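Side-chain contacts in acetylacetone-cleaving enzyme (Acinetobacter johnsonii, PDB 3BAL), which uses an iron cofactor and molecular oxygen to cleave acetylacetone into methylglyoxal and acetate: residues E26-G31 / V132-G137; S45-I50 / G121-I126. One frame throughout, in Å; residues are numbered along the deposited sequence.

Contact 1. Residues E26-G31 / V132-G137; sequences EAFSDG and VIASIG
Phe-28 meets Ala-134 and Ile-133 through CE2, and the two partners approach the ring differently. The methyl of Ala-134 sits at the ring edge, close to the ring plane, with CB 3.8 Å from Phe-28 CE2 and 4.0 Å from Phe-28 CZ. It therefore meets the CE2–CZ bond almost evenly and does not lie over a face. Ile-133 comes in at a slant, its CD1 4.1 Å from Phe-28 CE2, and the two side chains run past each other in opposite directions. CE2 is thus the ring atom shared by both neighbours. The backbones stay well apart, with 9.6 Å between the CA atoms of Phe-28 and Ala-134, and the phenyl group spans the gap. It is aimed there by placing CG anti to its own carbonyl carbon (chi1 -47°). In segment 132-137, Ile-133 and Ala-134 form a classic beta bulge against Phe-125. Both side chains point toward segment 26-31, which is why two consecutive residues can meet the same ring. Phe-125 itself packs edge-to-face with Phe-28, while a backbone hydrogen bond to Ala-60 ties Phe-28 to strand 57-64. The contact thus joins the residues just before strand 29-30 to strand 132-136, near the surface of the cupin jelly roll, with the Phe-28 side chain about 11 Å from the bound zinc ion. No hydrogen bond crosses between the segments and only 111 Å² is buried between them. The chemistry is entirely apolar, which implies that the contact depends on the fit of a phenyl ring against a methyl at its edge and an isoleucine end that comes in obliquely, with no directional bond.

Contact 2. Residues S45-I50 / G121-I126; sequences SSWTAI and GPLNFI
The indole of Trp-47 turns its edge, not a face, to segment 121-126: Gly-121 O and Leu-123 CG both lie near its plane, as does Ser-45 O from its own segment, while the ring of Phe-119 stacks against it. This packing lies inside the cupin jelly roll, where strands 46-53 and 123-126 belong to different sheets. Trp-47 CG sits between the backbone N and the carbonyl carbon (chi1 45°), and this, with the turn of the ring about chi2, brings NE1 to Gly-121 O, 3.0 Å away in a fairly straight bond (159° at the hydrogen). Further along the same edge, CZ2 packs 4.0 Å from Leu-123 CG, the two side chains crossing at a slant. Leu-123 in turn touches the zinc ligand His-64, and its side chain is about 5 Å from the metal, which places the tryptophan probably one layer behind the metal site, with Leu-123 between. Gly-121 is gripped at both ends of its backbone, since its N donates to Ser-45 O at 3.1 Å. In the buried indole bond, NE1 approaches Gly-121 O from above the carbonyl plane, 36° out of it.

Contacts 1 and 2 lie about 11 Å apart, centre to centre, and contact 2 is nested along the chain inside the loop that contact 1 closes. They meet through strands 123-126 and 132-136, consecutive in sequence and antiparallel neighbours in one sheet of the jelly roll: Ile-136 O and Leu-123 N are 2.9 Å apart, a probable backbone hydrogen bond. Side chains join them too, with Ser-135 OG 2.8 Å from Asn-124 OD1. Strand 123-126 thus connects the buried tryptophan packing near the zinc site with the phenylalanine packing near the surface. Contact 1 touches the second subunit through Val-132, packed on Val-132 of that subunit, and contact 2 through Ser-45 and Pro-122, which pack on its Ala-65.

Contact 1. Residues E26-G31 / V132-G137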
loop_
_atom_site.group_PDB
_atom_site.type_symbol
_atom_site.label_atom_id
_atom_site.label_comp_id
_atom_site.label_asym_id
_atom_site.label_seq_id
_atom_site.Cartn_x
_atom_site.Cartn_y
_atom_site.Cartn_z
ATOM N N GLU A 26 -23.260 18.576 0.833
ATOM C CA GLU A 26 -24.610 18.192 0.442
ATOM C C GLU A 26 -24.677 17.547 -0.928
ATOM O O GLU A 26 -25.619 16.815 -1.233
ATOM C CB GLU A 26 -25.543 19.404 0.464
ATOM C CG GLU A 26 -25.974 19.838 1.852
ATOM C CD GLU A 26 -27.172 20.771 1.817
ATOM O OE1 GLU A 26 -27.077 21.841 1.172
ATOM O OE2 GLU A 26 -28.211 20.438 2.431
ATOM N N ALA A 27 -23.684 17.819 -1.761
ATOM C CA ALA A 27 -23.674 17.241 -3.094
ATOM C C ALA A 27 -23.496 15.718 -3.042
ATOM O O ALA A 27 -24.024 15.002 -3.895
ATOM C CB ALA A 27 -22.563 17.879 -3.925
ATOM N N PHE A 28 -22.786 15.224 -2.025
ATOM C CA PHE A 28 -22.519 13.788 -1.902
ATOM C C PHE A 28 -23.180 13.025 -0.748
ATOM O O PHE A 28 -22.732 11.934 -0.384
ATOM C CB PHE A 28 -21.009 13.559 -1.838
ATOM C CG PHE A 28 -20.245 14.300 -2.886
ATOM C CD1 PHE A 28 -19.811 15.594 -2.655
ATOM C CD2 PHE A 28 -19.985 13.717 -4.116
ATOM C CE1 PHE A 28 -19.127 16.302 -3.642
ATOM C CE2 PHE A 28 -19.304 14.417 -5.111
ATOM C CZ PHE A 28 -18.874 15.709 -4.872
ATOM N N SER A 29 -24.234 13.590 -0.175
ATOM C CA SER A 29 -24.935 12.925 0.910
ATOM C C SER A 29 -26.331 13.509 1.100
ATOM O O SER A 29 -26.710 14.464 0.425
ATOM C CB SER A 29 -24.135 13.040 2.212
ATOM O OG SER A 29 -23.934 14.393 2.572
ATOM N N ASP A 30 -27.096 12.899 2.003
ATOM C CA ASP A 30 -28.446 13.339 2.337
ATOM C C ASP A 30 -28.630 13.144 3.837
ATOM O O ASP A 30 -28.286 12.095 4.382
ATOM C CB ASP A 30 -29.500 12.532 1.577
ATOM C CG ASP A 30 -30.914 12.972 1.913
ATOM O OD1 ASP A 30 -31.664 12.181 2.528
ATOM O OD2 ASP A 30 -31.281 14.120 1.570
ATOM N N GLY A 31 -29.188 14.149 4.501
ATOM C CA GLY A 31 -29.360 14.071 5.939
ATOM C C GLY A 31 -28.238 14.911 6.517
ATOM O O GLY A 31 -27.315 15.288 5.795
ATOM N N VAL A 132 -18.471 8.913 -13.918
ATOM C CA VAL A 132 -17.792 9.438 -12.735
ATOM C C VAL A 132 -17.833 10.961 -12.742
ATOM O O VAL A 132 -17.116 11.609 -13.507
ATOM C CB VAL A 132 -16.298 8.994 -12.686
ATOM C CG1 VAL A 132 -15.601 9.639 -11.498
ATOM C CG2 VAL A 132 -16.193 7.479 -12.595
ATOM N N ILE A 133 -18.666 11.531 -11.881
ATOM C CA ILE A 133 -18.784 12.977 -11.809
ATOM C C ILE A 133 -17.747 13.622 -10.877
ATOM O O ILE A 133 -17.474 14.818 -10.980
ATOM C CB ILE A 133 -20.241 13.389 -11.422
ATOM C CG1 ILE A 133 -20.724 12.641 -10.175
ATOM C CG2 ILE A 133 -21.184 13.045 -12.573
ATOM C CD1 ILE A 133 -20.138 13.131 -8.879
ATOM N N ALA A 134 -17.160 12.820 -9.990
ATOM C CA ALA A 134 -16.135 13.300 -9.062
ATOM C C ALA A 134 -15.303 12.158 -8.479
ATOM O O ALA A 134 -15.849 11.174 -7.987
ATOM C CB ALA A 134 -16.778 14.097 -7.931
ATOM N N SER A 135 -13.982 12.292 -8.547
ATOM C CA SER A 135 -13.058 11.294 -8.007
ATOM C C SER A 135 -12.491 11.890 -6.717
ATOM O O SER A 135 -11.587 12.722 -6.755
ATOM C CB SER A 135 -11.931 11.033 -9.009
ATOM O OG SER A 135 -11.145 9.929 -8.604
ATOM N N ILE A 136 -13.021 11.463 -5.577
ATOM C CA ILE A 136 -12.594 12.025 -4.296
ATOM C C ILE A 136 -11.506 11.240 -3.553
ATOM O O ILE A 136 -11.777 10.212 -2.926
ATOM C CB ILE A 136 -13.830 12.216 -3.369
ATOM C CG1 ILE A 136 -14.917 13.029 -4.109
ATOM C CG2 ILE A 136 -13.424 12.898 -2.070
ATOM C CD1 ILE A 136 -14.509 14.437 -4.533
ATOM N N GLY A 137 -10.275 11.747 -3.637
ATOM C CA GLY A 137 -9.139 11.129 -2.968
ATOM C C GLY A 137 -8.685 11.988 -1.796
ATOM O O GLY A 137 -9.398 12.922 -1.412
#

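Contact 2. Residues S45-I50 / G121-I126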
loop_
_atom_site.group_PDB
_atom_site.type_symbol
_atom_site.label_atom_id
_atom_site.label_comp_id
_atom_site.label_asym_id
_atom_site.label_seq_id
_atom_site.Cartn_x
_atom_site.Cartn_y
_atom_site.Cartn_z
ATOM N N SER A 45 -1.340 7.658 -0.864
ATOM C CA SER A 45 -2.633 8.041 -1.436
ATOM C C SER A 45 -3.783 7.549 -0.554
ATOM O O SER A 45 -4.929 7.461 -0.997
ATOM C CB SER A 45 -2.811 7.536 -2.883
ATOM O OG SER A 45 -3.253 6.194 -2.938
ATOM N N SER A 46 -3.480 7.239 0.702
ATOM C CA SER A 46 -4.508 6.788 1.628
ATOM C C SER A 46 -4.936 7.957 2.520
ATOM O O SER A 46 -4.191 8.924 2.673
ATOM C CB SER A 46 -3.976 5.648 2.491
ATOM O OG SER A 46 -2.821 6.063 3.188
ATOM N N TRP A 47 -6.141 7.878 3.084
ATOM C CA TRP A 47 -6.657 8.924 3.970
ATOM C C TRP A 47 -7.598 8.319 5.009
ATOM O O TRP A 47 -8.136 7.232 4.799
ATOM C CB TRP A 47 -7.346 10.044 3.170
ATOM C CG TRP A 47 -8.291 9.594 2.082
ATOM C CD1 TRP A 47 -7.971 8.904 0.940
ATOM C CD2 TRP A 47 -9.706 9.826 2.024
ATOM N NE1 TRP A 47 -9.101 8.693 0.180
ATOM C CE2 TRP A 47 -10.180 9.247 0.821
ATOM C CE3 TRP A 47 -10.624 10.469 2.874
ATOM C CZ2 TRP A 47 -11.532 9.290 0.445
ATOM C CZ3 TRP A 47 -11.970 10.511 2.500
ATOM C CH2 TRP A 47 -12.408 9.923 1.296
ATOM N N THR A 48 -7.786 9.019 6.129
ATOM C CA THR A 48 -8.614 8.524 7.239
ATOM C C THR A 48 -9.584 9.564 7.806
ATOM O O THR A 48 -9.210 10.720 8.017
ATOM C CB THR A 48 -7.709 8.041 8.388
ATOM O OG1 THR A 48 -6.798 7.052 7.888
ATOM C CG2 THR A 48 -8.531 7.449 9.514
ATOM N N ALA A 49 -10.815 9.144 8.085
ATOM C CA ALA A 49 -11.820 10.070 8.608
ATOM C C ALA A 49 -12.842 9.411 9.531
ATOM O O ALA A 49 -12.951 8.185 9.575
ATOM C CB ALA A 49 -12.536 10.755 7.440
ATOM N N ILE A 50 -13.583 10.237 10.271
ATOM C CA ILE A 50 -14.619 9.751 11.178
ATOM C C ILE A 50 -15.946 10.477 10.875
ATOM O O ILE A 50 -15.951 11.670 10.567
ATOM C CB ILE A 50 -14.183 9.923 12.670
ATOM C CG1 ILE A 50 -15.237 9.320 13.599
ATOM C CG2 ILE A 50 -13.916 11.387 12.997
ATOM C CD1 ILE A 50 -14.712 9.043 15.003
ATOM N N GLY A 121 -6.831 5.165 -1.950
ATOM C CA GLY A 121 -7.309 5.612 -3.243
ATOM C C GLY A 121 -8.572 6.447 -3.113
ATOM O O GLY A 121 -9.047 6.704 -2.005
ATOM N N PRO A 122 -9.153 6.874 -4.244
ATOM C CA PRO A 122 -10.369 7.694 -4.257
ATOM C C PRO A 122 -11.708 6.965 -4.257
ATOM O O PRO A 122 -11.791 5.749 -4.485
ATOM C CB PRO A 122 -10.205 8.507 -5.535
ATOM C CG PRO A 122 -9.614 7.465 -6.471
ATOM C CD PRO A 122 -8.556 6.800 -5.594
ATOM N N LEU A 123 -12.756 7.742 -3.995
ATOM C CA LEU A 123 -14.124 7.253 -4.025
ATOM C C LEU A 123 -14.706 7.952 -5.246
ATOM O O LEU A 123 -14.766 9.181 -5.292
ATOM C CB LEU A 123 -14.900 7.672 -2.778
ATOM C CG LEU A 123 -14.367 7.181 -1.436
ATOM C CD1 LEU A 123 -15.441 7.407 -0.388
ATOM C CD2 LEU A 123 -13.997 5.705 -1.507
ATOM N N ASN A 124 -15.106 7.172 -6.241
ATOM C CA ASN A 124 -15.660 7.748 -7.451
ATOM C C ASN A 124 -17.176 7.853 -7.400
ATOM O O ASN A 124 -17.884 6.845 -7.450
ATOM C CB ASN A 124 -15.238 6.929 -8.674
ATOM C CG ASN A 124 -13.743 7.007 -8.941
ATOM O OD1 ASN A 124 -13.075 7.961 -8.540
ATOM N ND2 ASN A 124 -13.216 6.006 -9.635
ATOM N N PHE A 125 -17.678 9.077 -7.285
ATOM C CA PHE A 125 -19.120 9.275 -7.242
ATOM C C PHE A 125 -19.629 9.271 -8.675
ATOM O O PHE A 125 -19.044 9.910 -9.542
ATOM C CB PHE A 125 -19.452 10.575 -6.508
ATOM C CG PHE A 125 -19.165 10.509 -5.028
ATOM C CD1 PHE A 125 -17.876 10.735 -4.543
ATOM C CD2 PHE A 125 -20.171 10.163 -4.124
ATOM C CE1 PHE A 125 -17.589 10.612 -3.182
ATOM C CE2 PHE A 125 -19.895 10.036 -2.758
ATOM C CZ PHE A 125 -18.600 10.262 -2.288
ATOM N N ILE A 126 -20.710 8.531 -8.910
ATOM C CA ILE A 126 -21.278 8.355 -10.251
ATOM C C ILE A 126 -22.715 8.836 -10.445
ATOM O O ILE A 126 -23.488 8.899 -9.486
ATOM C CB ILE A 126 -21.240 6.855 -10.650
ATOM C CG1 ILE A 126 -21.949 6.012 -9.574
ATOM C CG2 ILE A 126 -19.796 6.400 -10.821
ATOM C CD1 ILE A 126 -21.991 4.497 -9.860
#